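Local coordinates for beta-N-acetylhexosaminidase (Thermotoga neapolitana, PDB 5BZA), which probably hydrolyses terminal non-reducing N-acetyl-D-hexosamine residues from N-acetyl-beta-D-hexosaminides, as a family 3 glycoside hydrolase, at residues B[80-85]-B[129-133]; B[110-116]-B[155-160]; B[202-206]-B[311-315]; B[237-241]-B[308-312]. One frame throughout, in Å; residues are numbered along the deposited sequence.

Interaction 1. Residues B[80-85]-B[129-133]; sequences GNLAAG and LRSFG
The carboxamide of N81 lies flat on the ring of F132, the two planes only 17° apart. N81 ND2 sits over the rim of the ring, 3.3 Å from F132 CE2, and also reaches R130 O in a weak, bent bond of 3.1 Å. F132 has CG anti to its own carbonyl carbon (chi1 -70°), which swings the ring beneath this amide and brings its edge to the methyl of A84. Backbone packing here is equally tight: G85 CA points a hydrogen almost straight at F132 O across 3.3 Å, and any side chain on G85 would collide with that oxygen. With an alanine in place of F132, the N81 amide would probably lose the surface that holds it flat and be left to turn on its weak bond to R130 O. Both segments belong to the N-terminal TIM-barrel domain of family 3, where the loop after strand 110-111 wraps the short helix 81-85. Away from the ring the contact is looser. L82 N makes a weak bond to L129 O, and L129 CD2 meets L82 CD2, 4.1 Å away, and L82 CB; L82 packs on P433, and L129 on H448, of the second subunit. A water donates to L82 O at the margin, while the guanidinium of R130 turns off to a salt bridge with E65, close to a bound cadmium ion.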
loop_
_atom_site.group_PDB
_atom_site.type_symbol
_atom_site.label_atom_id
_atom_site.label_comp_id
_atom_site.label_asym_id
_atom_site.label_seq_id
_atom_site.Cartn_x
_atom_site.Cartn_y
_atom_site.Cartn_z
ATOM N N GLY B 80 -8.295 5.120 -13.549
ATOM C CA GLY B 80 -8.118 4.129 -14.594
ATOM C C GLY B 80 -7.871 4.705 -15.977
ATOM O O GLY B 80 -7.873 5.921 -16.193
ATOM N N ASN B 81 -7.626 3.817 -16.938
ATOM C CA ASN B 81 -7.243 4.278 -18.286
ATOM C C ASN B 81 -8.241 5.199 -18.963
ATOM O O ASN B 81 -7.833 6.135 -19.645
ATOM C CB ASN B 81 -6.951 3.083 -19.192
ATOM C CG ASN B 81 -5.531 2.568 -18.998
ATOM O OD1 ASN B 81 -4.842 2.945 -18.036
ATOM N ND2 ASN B 81 -5.084 1.720 -19.906
ATOM N N LEU B 82 -9.530 4.993 -18.762
ATOM C CA LEU B 82 -10.491 5.816 -19.494
ATOM C C LEU B 82 -10.406 7.286 -19.042
ATOM O O LEU B 82 -10.215 8.239 -19.882
ATOM C CB LEU B 82 -11.906 5.253 -19.313
ATOM C CG LEU B 82 -12.951 5.909 -20.213
ATOM C CD1 LEU B 82 -12.687 5.584 -21.704
ATOM C CD2 LEU B 82 -14.354 5.491 -19.800
ATOM N N ALA B 83 -10.467 7.469 -17.708
ATOM C CA ALA B 83 -10.283 8.793 -17.136
ATOM C C ALA B 83 -8.944 9.338 -17.548
ATOM O O ALA B 83 -8.869 10.479 -17.983
ATOM C CB ALA B 83 -10.386 8.762 -15.621
ATOM N N ALA B 84 -7.906 8.504 -17.492
ATOM C CA ALA B 84 -6.560 8.969 -17.842
ATOM C C ALA B 84 -6.500 9.497 -19.281
ATOM O O ALA B 84 -5.937 10.568 -19.549
ATOM C CB ALA B 84 -5.527 7.825 -17.650
ATOM N N GLY B 85 -7.114 8.748 -20.199
ATOM C CA GLY B 85 -7.177 9.091 -21.619
ATOM C C GLY B 85 -7.842 10.436 -21.834
ATOM O O GLY B 85 -7.597 11.103 -22.848
ATOM N N LEU B 129 -13.690 0.635 -19.347
ATOM C CA LEU B 129 -12.860 1.361 -18.381
ATOM C C LEU B 129 -11.356 1.058 -18.492
ATOM O O LEU B 129 -10.528 1.902 -18.155
ATOM C CB LEU B 129 -13.303 1.061 -16.924
ATOM C CG LEU B 129 -14.327 1.913 -16.160
ATOM C CD1 LEU B 129 -14.397 1.521 -14.703
ATOM C CD2 LEU B 129 -13.984 3.375 -16.262
ATOM N N ARG B 130 -10.984 -0.135 -18.937
ATOM C CA ARG B 130 -9.565 -0.485 -19.006
ATOM C C ARG B 130 -8.766 0.112 -20.210
ATOM O O ARG B 130 -7.535 -0.094 -20.326
ATOM C CB ARG B 130 -9.421 -2.010 -18.979
ATOM C CG ARG B 130 -9.978 -2.673 -17.697
ATOM C CD ARG B 130 -9.960 -4.209 -17.835
ATOM N NE ARG B 130 -8.613 -4.748 -18.068
ATOM C CZ ARG B 130 -8.353 -5.894 -18.700
ATOM N NH1 ARG B 130 -9.346 -6.595 -19.229
ATOM N NH2 ARG B 130 -7.098 -6.326 -18.867
ATOM N N SER B 131 -9.446 0.822 -21.103
ATOM C CA SER B 131 -8.806 1.431 -22.260
ATOM C C SER B 131 -8.673 2.966 -22.147
ATOM O O SER B 131 -9.564 3.674 -21.680
ATOM C CB SER B 131 -9.576 1.052 -23.573
ATOM O OG SER B 131 -9.209 1.899 -24.669
ATOM N N PHE B 132 -7.579 3.482 -22.667
ATOM C CA PHE B 132 -7.375 4.912 -22.731
ATOM C C PHE B 132 -8.403 5.607 -23.619
ATOM O O PHE B 132 -8.609 6.812 -23.460
ATOM C CB PHE B 132 -5.957 5.209 -23.269
ATOM C CG PHE B 132 -4.843 4.862 -22.306
ATOM C CD1 PHE B 132 -4.702 5.562 -21.098
ATOM C CD2 PHE B 132 -3.954 3.819 -22.594
ATOM C CE1 PHE B 132 -3.664 5.268 -20.193
ATOM C CE2 PHE B 132 -2.925 3.498 -21.687
ATOM C CZ PHE B 132 -2.786 4.246 -20.474
ATOM N N GLY B 133 -8.998 4.881 -24.591
ATOM C CA GLY B 133 -10.035 5.465 -25.451
ATOM C C GLY B 133 -10.190 4.876 -26.851
ATOM O O GLY B 133 -9.521 3.901 -27.174
HETATM O O HOH W 1 -10.614 8.029 -22.732
#

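Interaction 2. Residues B[110-116]-B[155-160]; sequences MVFAPVL and VIPCIK
K160 NZ donates to F112 O at 2.6 Å and also forms a salt bridge with E65, while at the other end of the same residue K160 O takes the N-H of L116 in an almost perfectly straight bond of 2.8 Å (179° at the hydrogen). These bonds join strand 156-162 of the TIM barrel to the loop running on from its parallel neighbour, strand 110-111, and the pairing is broken into two ladders. In the gap F112 forms an inverse gamma turn and a cis peptide precedes P114. C158 N faces both carbonyls of this kink, A113 O at 3.0 Å and, more weakly, V111 O. K160 spans the kink because its CG sits between the backbone N and carbonyl carbon (chi1 64°) and the chain beyond is fully extended, CE passing 3.6 Å from V115 CG2. A methionine in its place would probably leave F112 O without its donor and E65 with one charged partner fewer. Outward from the polar core, C158 CB lies at the edge of the F112 ring, with its sulfur oblique to the ring. M110 CG rests on I156 O, and V111 CG1 meets V155 CG1 at 3.7 Å. At the far end, L116 CD1 touches I159 CB at 3.7 Å.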
loop_
_atom_site.group_PDB
_atom_site.type_symbol
_atom_site.label_atom_id
_atom_site.label_comp_id
_atom_site.label_asym_id
_atom_site.label_seq_id
_atom_site.Cartn_x
_atom_site.Cartn_y
_atom_site.Cartn_z
ATOM N N MET B 110 8.128 -6.528 -13.207
ATOM C CA MET B 110 7.343 -6.417 -14.433
ATOM C C MET B 110 5.927 -6.103 -14.001
ATOM O O MET B 110 5.537 -6.422 -12.890
ATOM C CB MET B 110 7.392 -7.709 -15.265
ATOM C CG MET B 110 6.593 -7.639 -16.591
ATOM S SD MET B 110 6.851 -9.078 -17.672
ATOM C CE MET B 110 8.479 -8.693 -18.332
ATOM N N VAL B 111 5.180 -5.436 -14.862
ATOM C CA VAL B 111 3.766 -5.296 -14.681
ATOM C C VAL B 111 3.074 -5.671 -16.020
ATOM O O VAL B 111 3.518 -5.310 -17.112
ATOM C CB VAL B 111 3.404 -3.870 -14.237
ATOM C CG1 VAL B 111 3.731 -2.847 -15.364
ATOM C CG2 VAL B 111 1.946 -3.796 -13.770
ATOM N N PHE B 112 1.967 -6.395 -15.911
ATOM C CA PHE B 112 1.188 -6.760 -17.083
ATOM C C PHE B 112 0.265 -5.573 -17.370
ATOM O O PHE B 112 -0.959 -5.663 -17.197
ATOM C CB PHE B 112 0.422 -8.066 -16.848
ATOM C CG PHE B 112 1.309 -9.286 -16.794
ATOM C CD1 PHE B 112 2.572 -9.263 -17.325
ATOM C CD2 PHE B 112 0.850 -10.476 -16.242
ATOM C CE1 PHE B 112 3.391 -10.403 -17.317
ATOM C CE2 PHE B 112 1.668 -11.628 -16.220
ATOM C CZ PHE B 112 2.952 -11.577 -16.758
ATOM N N ALA B 113 0.891 -4.479 -17.813
ATOM C CA ALA B 113 0.231 -3.242 -18.182
ATOM C C ALA B 113 1.258 -2.425 -18.979
ATOM O O ALA B 113 2.446 -2.738 -18.910
ATOM C CB ALA B 113 -0.219 -2.496 -16.971
ATOM N N PRO B 114 0.823 -1.412 -19.751
ATOM C CA PRO B 114 -0.538 -0.912 -20.002
ATOM C C PRO B 114 -1.357 -1.704 -21.047
ATOM O O PRO B 114 -0.820 -2.407 -21.899
ATOM C CB PRO B 114 -0.291 0.517 -20.520
ATOM C CG PRO B 114 0.969 0.391 -21.266
ATOM C CD PRO B 114 1.819 -0.632 -20.514
ATOM N N VAL B 115 -2.672 -1.586 -20.912
ATOM C CA VAL B 115 -3.650 -1.993 -21.905
ATOM C C VAL B 115 -3.628 -1.001 -23.039
ATOM O O VAL B 115 -3.855 0.214 -22.813
ATOM C CB VAL B 115 -5.064 -2.035 -21.305
ATOM C CG1 VAL B 115 -6.174 -2.074 -22.440
ATOM C CG2 VAL B 115 -5.162 -3.188 -20.340
ATOM N N LEU B 116 -3.359 -1.507 -24.253
ATOM C CA LEU B 116 -3.347 -0.638 -25.416
ATOM C C LEU B 116 -4.540 -0.893 -26.359
ATOM O O LEU B 116 -4.656 -0.277 -27.422
ATOM C CB LEU B 116 -2.011 -0.785 -26.150
ATOM C CG LEU B 116 -0.721 -0.457 -25.379
ATOM C CD1 LEU B 116 0.472 -0.544 -26.325
ATOM C CD2 LEU B 116 -0.815 0.900 -24.723
ATOM N N VAL B 155 10.079 -0.879 -13.318
ATOM C CA VAL B 155 9.375 -2.087 -13.704
ATOM C C VAL B 155 9.262 -2.179 -15.229
ATOM O O VAL B 155 8.909 -1.222 -15.908
ATOM C CB VAL B 155 7.994 -2.070 -13.006
ATOM C CG1 VAL B 155 7.040 -2.890 -13.676
ATOM C CG2 VAL B 155 8.152 -2.547 -11.578
ATOM N N ILE B 156 9.552 -3.330 -15.790
ATOM C CA ILE B 156 9.344 -3.503 -17.257
ATOM C C ILE B 156 7.899 -3.704 -17.617
ATOM O O ILE B 156 7.304 -4.688 -17.222
ATOM C CB ILE B 156 10.138 -4.673 -17.796
ATOM C CG1 ILE B 156 11.611 -4.358 -17.587
ATOM C CG2 ILE B 156 9.886 -4.858 -19.313
ATOM C CD1 ILE B 156 12.471 -5.458 -18.016
ATOM N N PRO B 157 7.341 -2.785 -18.416
ATOM C CA PRO B 157 5.947 -2.945 -18.838
ATOM C C PRO B 157 5.765 -4.115 -19.784
ATOM O O PRO B 157 6.711 -4.534 -20.445
ATOM C CB PRO B 157 5.632 -1.606 -19.524
ATOM C CG PRO B 157 6.936 -1.152 -20.043
ATOM C CD PRO B 157 7.977 -1.608 -19.040
ATOM N N CYS B 158 4.556 -4.660 -19.785
ATOM C CA CYS B 158 4.131 -5.662 -20.766
ATOM C C CYS B 158 2.841 -5.191 -21.441
ATOM O O CYS B 158 1.741 -5.234 -20.866
ATOM C CB CYS B 158 3.916 -7.024 -20.100
ATOM S SG CYS B 158 3.466 -8.333 -21.275
ATOM N N ILE B 159 2.972 -4.708 -22.660
ATOM C CA ILE B 159 1.822 -4.149 -23.344
ATOM C C ILE B 159 0.917 -5.282 -23.831
ATOM O O ILE B 159 1.376 -6.339 -24.147
ATOM C CB ILE B 159 2.267 -3.212 -24.501
ATOM C CG1 ILE B 159 3.159 -3.941 -25.508
ATOM C CG2 ILE B 159 2.963 -1.977 -23.920
ATOM C CD1 ILE B 159 3.647 -3.030 -26.630
ATOM N N LYS B 160 -0.386 -5.036 -23.864
ATOM C CA LYS B 160 -1.374 -6.066 -24.173
ATOM C C LYS B 160 -2.632 -5.403 -24.745
ATOM O O LYS B 160 -2.848 -4.212 -24.512
ATOM C CB LYS B 160 -1.701 -6.882 -22.899
ATOM C CG LYS B 160 -2.365 -6.059 -21.800
ATOM C CD LYS B 160 -2.442 -6.845 -20.494
ATOM C CE LYS B 160 -3.064 -6.012 -19.391
ATOM N NZ LYS B 160 -3.153 -6.762 -18.124
#

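Interaction 3. Residues B[202-206]-B[311-315]; sequences VKTAV and EYLSA
K203 lays the end of its side chain over the ring of Y312. CE stands above the middle of the ring, 3.5 Å from the centroid of Y312 and only 8° off the normal, a CH-pi contact that the ammonium extends into a cation-pi interaction, with K203 NZ 4.5 Å from the same centroid. An extended start, CG anti to the backbone N (chi1 -175°), carries the chain out across the ring, and a bend at its last torsion takes NZ on toward the methyl of A315. The hydroxyl of this tyrosine meanwhile donates to T204 O at 2.7 Å; the oxygen lies in the plane of the ring, but the hydroxyl stands well above the carbonyl plane. In this TIM barrel the contact ties the loop that leads into strand 205-208 to the last turns of helix 299-314, at the end where the strands begin, opposite the end that holds the active site in such barrels. T204 turns its side chain from the helix, and its OG1 lies within hydrogen-bonding reach of both P157 O and A205 O. E311 lies near the lysine, but its carboxylate pairs with K307 and stays 5.9 Å from K203 NZ at E311 OE2. K203 also packs against F151 of helix 136-153.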
loop_
_atom_site.group_PDB
_atom_site.type_symbol
_atom_site.label_atom_id
_atom_site.label_comp_id
_atom_site.label_asym_id
_atom_site.label_seq_id
_atom_site.Cartn_x
_atom_site.Cartn_y
_atom_site.Cartn_z
ATOM N N VAL B 202 12.125 2.281 -24.951
ATOM C CA VAL B 202 11.722 1.623 -23.716
ATOM C C VAL B 202 11.718 0.119 -23.925
ATOM O O VAL B 202 11.144 -0.387 -24.901
ATOM C CB VAL B 202 10.305 2.035 -23.226
ATOM C CG1 VAL B 202 9.931 1.262 -21.955
ATOM C CG2 VAL B 202 10.237 3.504 -22.935
ATOM N N LYS B 203 12.387 -0.596 -23.035
ATOM C CA LYS B 203 12.338 -2.037 -23.071
ATOM C C LYS B 203 10.945 -2.452 -22.646
ATOM O O LYS B 203 10.451 -2.003 -21.583
ATOM C CB LYS B 203 13.368 -2.665 -22.141
ATOM C CG LYS B 203 13.423 -4.190 -22.250
ATOM C CD LYS B 203 14.638 -4.751 -21.544
ATOM C CE LYS B 203 15.075 -6.057 -22.195
ATOM N NZ LYS B 203 16.556 -6.160 -22.327
ATOM N N THR B 204 10.320 -3.343 -23.411
ATOM C CA THR B 204 8.965 -3.775 -23.065
ATOM C C THR B 204 8.766 -5.257 -23.379
ATOM O O THR B 204 9.459 -5.808 -24.212
ATOM C CB THR B 204 7.864 -2.930 -23.831
ATOM O OG1 THR B 204 6.558 -3.331 -23.397
ATOM C CG2 THR B 204 7.912 -3.152 -25.363
ATOM N N ALA B 205 7.836 -5.924 -22.691
ATOM C CA ALA B 205 7.377 -7.230 -23.196
ATOM C C ALA B 205 6.049 -7.024 -23.956
ATOM O O ALA B 205 5.391 -5.989 -23.830
ATOM C CB ALA B 205 7.224 -8.276 -22.053
ATOM N N VAL B 206 5.665 -8.008 -24.756
ATOM C CA VAL B 206 4.375 -7.938 -25.449
ATOM C C VAL B 206 3.552 -9.173 -25.094
ATOM O O VAL B 206 4.036 -10.307 -25.225
ATOM C CB VAL B 206 4.525 -7.876 -26.985
ATOM C CG1 VAL B 206 3.136 -7.961 -27.646
ATOM C CG2 VAL B 206 5.246 -6.622 -27.391
ATOM N N GLU B 311 18.268 -12.443 -21.370
ATOM C CA GLU B 311 18.544 -11.016 -21.470
ATOM C C GLU B 311 17.613 -10.238 -20.521
ATOM O O GLU B 311 18.102 -9.426 -19.721
ATOM C CB GLU B 311 18.428 -10.541 -22.930
ATOM C CG GLU B 311 19.597 -11.095 -23.775
ATOM C CD GLU B 311 19.418 -10.946 -25.303
ATOM O OE1 GLU B 311 20.404 -11.203 -26.044
ATOM O OE2 GLU B 311 18.293 -10.625 -25.771
ATOM N N TYR B 312 16.303 -10.521 -20.540
ATOM C CA TYR B 312 15.380 -9.767 -19.664
ATOM C C TYR B 312 15.725 -9.958 -18.178
ATOM O O TYR B 312 15.758 -8.997 -17.405
ATOM C CB TYR B 312 13.910 -10.153 -19.912
ATOM C CG TYR B 312 13.304 -9.394 -21.091
ATOM C CD1 TYR B 312 13.783 -9.603 -22.384
ATOM C CD2 TYR B 312 12.286 -8.444 -20.913
ATOM C CE1 TYR B 312 13.254 -8.897 -23.491
ATOM C CE2 TYR B 312 11.754 -7.721 -22.020
ATOM C CZ TYR B 312 12.242 -7.960 -23.313
ATOM O OH TYR B 312 11.729 -7.280 -24.436
ATOM N N LEU B 313 15.934 -11.211 -17.788
ATOM C CA LEU B 313 16.307 -11.564 -16.439
ATOM C C LEU B 313 17.502 -10.755 -15.999
ATOM O O LEU B 313 17.492 -10.144 -14.922
ATOM C CB LEU B 313 16.624 -13.052 -16.337
ATOM C CG LEU B 313 15.398 -13.966 -16.280
ATOM C CD1 LEU B 313 15.757 -15.438 -16.305
ATOM C CD2 LEU B 313 14.625 -13.634 -15.004
ATOM N N SER B 314 18.517 -10.700 -16.850
ATOM C CA SER B 314 19.734 -9.973 -16.499
ATOM C C SER B 314 19.430 -8.486 -16.336
ATOM O O SER B 314 19.990 -7.820 -15.457
ATOM C CB SER B 314 20.823 -10.225 -17.529
ATOM O OG SER B 314 21.227 -11.586 -17.437
ATOM N N ALA B 315 18.496 -7.981 -17.136
ATOM C CA ALA B 315 18.137 -6.555 -17.086
ATOM C C ALA B 315 17.540 -6.088 -15.729
ATOM O O ALA B 315 17.390 -4.887 -15.492
ATOM C CB ALA B 315 17.161 -6.220 -18.225
#

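Interaction 4. Residues B[237-241]-B[308-312]; sequences NFKGL and IVDEY
The hydroxyl of Y312 accepts the backbone N-H of L241 at 3.1 Å between L241 N and Y312 OH, nearly straight at 161°, while giving its own proton to T204 O. The buried oxygen is thus held by one donor and one acceptor, from the approaches to two adjacent strands, which fixes the direction of the phenol. G240 CA comes in at the edge of the ring, 3.3 Å from Y312 OH, and a side chain on G240 would run into that oxygen. L241 covers one face of the tyrosine: its CB lies 3.7 Å from the ring centroid of Y312 in a CH-pi contact, on the side opposite K203, so the ring is clasped between the two. The stretch 237-241 is the link between helix 225-235 and strand 241-243 of the TIM barrel, and helix 299-314 packs across it where the strand begins. L241 points CB at the helix, and with CG anti to the backbone N (chi1 177°) it sends CD1 to V309 CG2, 4.0 Å away, and CD2 along the tyrosine ring toward M110. One turn before Y312, I308 lies alongside the link: its CG2 meets L241 CA at 3.8 Å, and its CD1 reaches the carbonyls, 3.6 Å from K239 O and 3.7 Å from G240 O. The link is braced from its own helix, since R233 donates to both F238 O and G240 O. F238 folds its ring back beneath the peptide, with G240 N over the ring's centre, and stacks on F198.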
loop_
_atom_site.group_PDB
_atom_site.type_symbol
_atom_site.label_atom_id
_atom_site.label_comp_id
_atom_site.label_asym_id
_atom_site.label_seq_id
_atom_site.Cartn_x
_atom_site.Cartn_y
_atom_site.Cartn_z
ATOM N N ASN B 237 9.183 -5.391 -36.360
ATOM C CA ASN B 237 10.574 -5.494 -35.923
ATOM C C ASN B 237 10.764 -5.593 -34.371
ATOM O O ASN B 237 11.798 -5.184 -33.801
ATOM C CB ASN B 237 11.365 -4.305 -36.500
ATOM C CG ASN B 237 12.840 -4.605 -36.615
ATOM O OD1 ASN B 237 13.215 -5.742 -36.932
ATOM N ND2 ASN B 237 13.692 -3.610 -36.325
ATOM N N PHE B 238 9.797 -6.200 -33.693
ATOM C CA PHE B 238 9.924 -6.395 -32.257
ATOM C C PHE B 238 10.741 -7.655 -32.011
ATOM O O PHE B 238 10.348 -8.740 -32.413
ATOM C CB PHE B 238 8.553 -6.501 -31.559
ATOM C CG PHE B 238 8.657 -6.716 -30.057
ATOM C CD1 PHE B 238 9.231 -5.765 -29.241
ATOM C CD2 PHE B 238 8.189 -7.891 -29.471
ATOM C CE1 PHE B 238 9.352 -5.971 -27.854
ATOM C CE2 PHE B 238 8.300 -8.119 -28.094
ATOM C CZ PHE B 238 8.887 -7.146 -27.278
ATOM N N LYS B 239 11.893 -7.504 -31.367
ATOM C CA LYS B 239 12.768 -8.648 -31.149
ATOM C C LYS B 239 12.790 -8.990 -29.654
ATOM O O LYS B 239 13.653 -9.751 -29.179
ATOM C CB LYS B 239 14.189 -8.369 -31.691
ATOM C CG LYS B 239 14.236 -7.891 -33.169
ATOM C CD LYS B 239 13.377 -8.781 -34.067
ATOM C CE LYS B 239 13.680 -8.597 -35.557
ATOM N NZ LYS B 239 12.644 -9.269 -36.413
ATOM N N GLY B 240 11.866 -8.395 -28.904
ATOM C CA GLY B 240 11.862 -8.597 -27.475
ATOM C C GLY B 240 11.044 -9.802 -27.059
ATOM O O GLY B 240 10.784 -10.707 -27.844
ATOM N N LEU B 241 10.623 -9.785 -25.796
ATOM C CA LEU B 241 9.938 -10.895 -25.160
ATOM C C LEU B 241 8.444 -10.893 -25.478
ATOM O O LEU B 241 7.746 -9.867 -25.292
ATOM C CB LEU B 241 10.180 -10.825 -23.634
ATOM C CG LEU B 241 9.500 -11.846 -22.718
ATOM C CD1 LEU B 241 9.980 -13.292 -23.025
ATOM C CD2 LEU B 241 9.750 -11.509 -21.235
ATOM N N ILE B 308 16.391 -14.686 -25.152
ATOM C CA ILE B 308 15.604 -13.501 -24.852
ATOM C C ILE B 308 15.260 -13.418 -23.343
ATOM O O ILE B 308 15.480 -12.379 -22.699
ATOM C CB ILE B 308 14.323 -13.466 -25.709
ATOM C CG1 ILE B 308 14.680 -13.284 -27.180
ATOM C CG2 ILE B 308 13.415 -12.340 -25.290
ATOM C CD1 ILE B 308 13.487 -13.229 -28.091
ATOM N N VAL B 309 14.746 -14.514 -22.784
ATOM C CA VAL B 309 14.406 -14.505 -21.378
ATOM C C VAL B 309 15.617 -14.181 -20.512
ATOM O O VAL B 309 15.525 -13.382 -19.576
ATOM C CB VAL B 309 13.803 -15.834 -20.928
ATOM C CG1 VAL B 309 13.714 -15.879 -19.389
ATOM C CG2 VAL B 309 12.451 -16.019 -21.552
ATOM N N ASP B 310 16.764 -14.765 -20.846
ATOM C CA ASP B 310 17.985 -14.488 -20.078
ATOM C C ASP B 310 18.386 -13.016 -20.184
ATOM O O ASP B 310 18.777 -12.388 -19.194
ATOM C CB ASP B 310 19.104 -15.418 -20.540
ATOM C CG ASP B 310 19.048 -16.765 -19.840
ATOM O OD1 ASP B 310 18.334 -16.866 -18.812
ATOM O OD2 ASP B 310 19.664 -17.735 -20.339
ATOM N N GLU B 311 18.268 -12.443 -21.370
ATOM C CA GLU B 311 18.544 -11.016 -21.470
ATOM C C GLU B 311 17.613 -10.238 -20.521
ATOM O O GLU B 311 18.102 -9.426 -19.721
ATOM C CB GLU B 311 18.428 -10.541 -22.930
ATOM C CG GLU B 311 19.597 -11.095 -23.775
ATOM C CD GLU B 311 19.418 -10.946 -25.303
ATOM O OE1 GLU B 311 20.404 -11.203 -26.044
ATOM O OE2 GLU B 311 18.293 -10.625 -25.771
ATOM N N TYR B 312 16.303 -10.521 -20.540
ATOM C CA TYR B 312 15.380 -9.767 -19.664
ATOM C C TYR B 312 15.725 -9.958 -18.178
ATOM O O TYR B 312 15.758 -8.997 -17.405
ATOM C CB TYR B 312 13.910 -10.153 -19.912
ATOM C CG TYR B 312 13.304 -9.394 -21.091
ATOM C CD1 TYR B 312 13.783 -9.603 -22.384
ATOM C CD2 TYR B 312 12.286 -8.444 -20.913
ATOM C CE1 TYR B 312 13.254 -8.897 -23.491
ATOM C CE2 TYR B 312 11.754 -7.721 -22.020
ATOM C CZ TYR B 312 12.242 -7.960 -23.313
ATOM O OH TYR B 312 11.729 -7.280 -24.436
#

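All four contacts lie in the TIM-barrel part of the chain. Interactions 1 and 2 interleave along the sequence and touch where R130 and N81 meet V115, their centres 15 Å apart. Interaction 2 closes before 3 and 4 open, yet is joined to 3 through strands 156-162 and 205-208, neighbours in the sheet bonded between P157, I159 and A205. Interactions 3 and 4, only 6 Å apart between centres, share E311 and Y312 of helix 299-314, and V206 N bonds to L241 O. The series thus runs along the barrel wall, joining loops near the cadmium site of H161 and D245 to helix 299-314, packed where the strands begin; the centres of interactions 1 and 4 lie 28 Å apart.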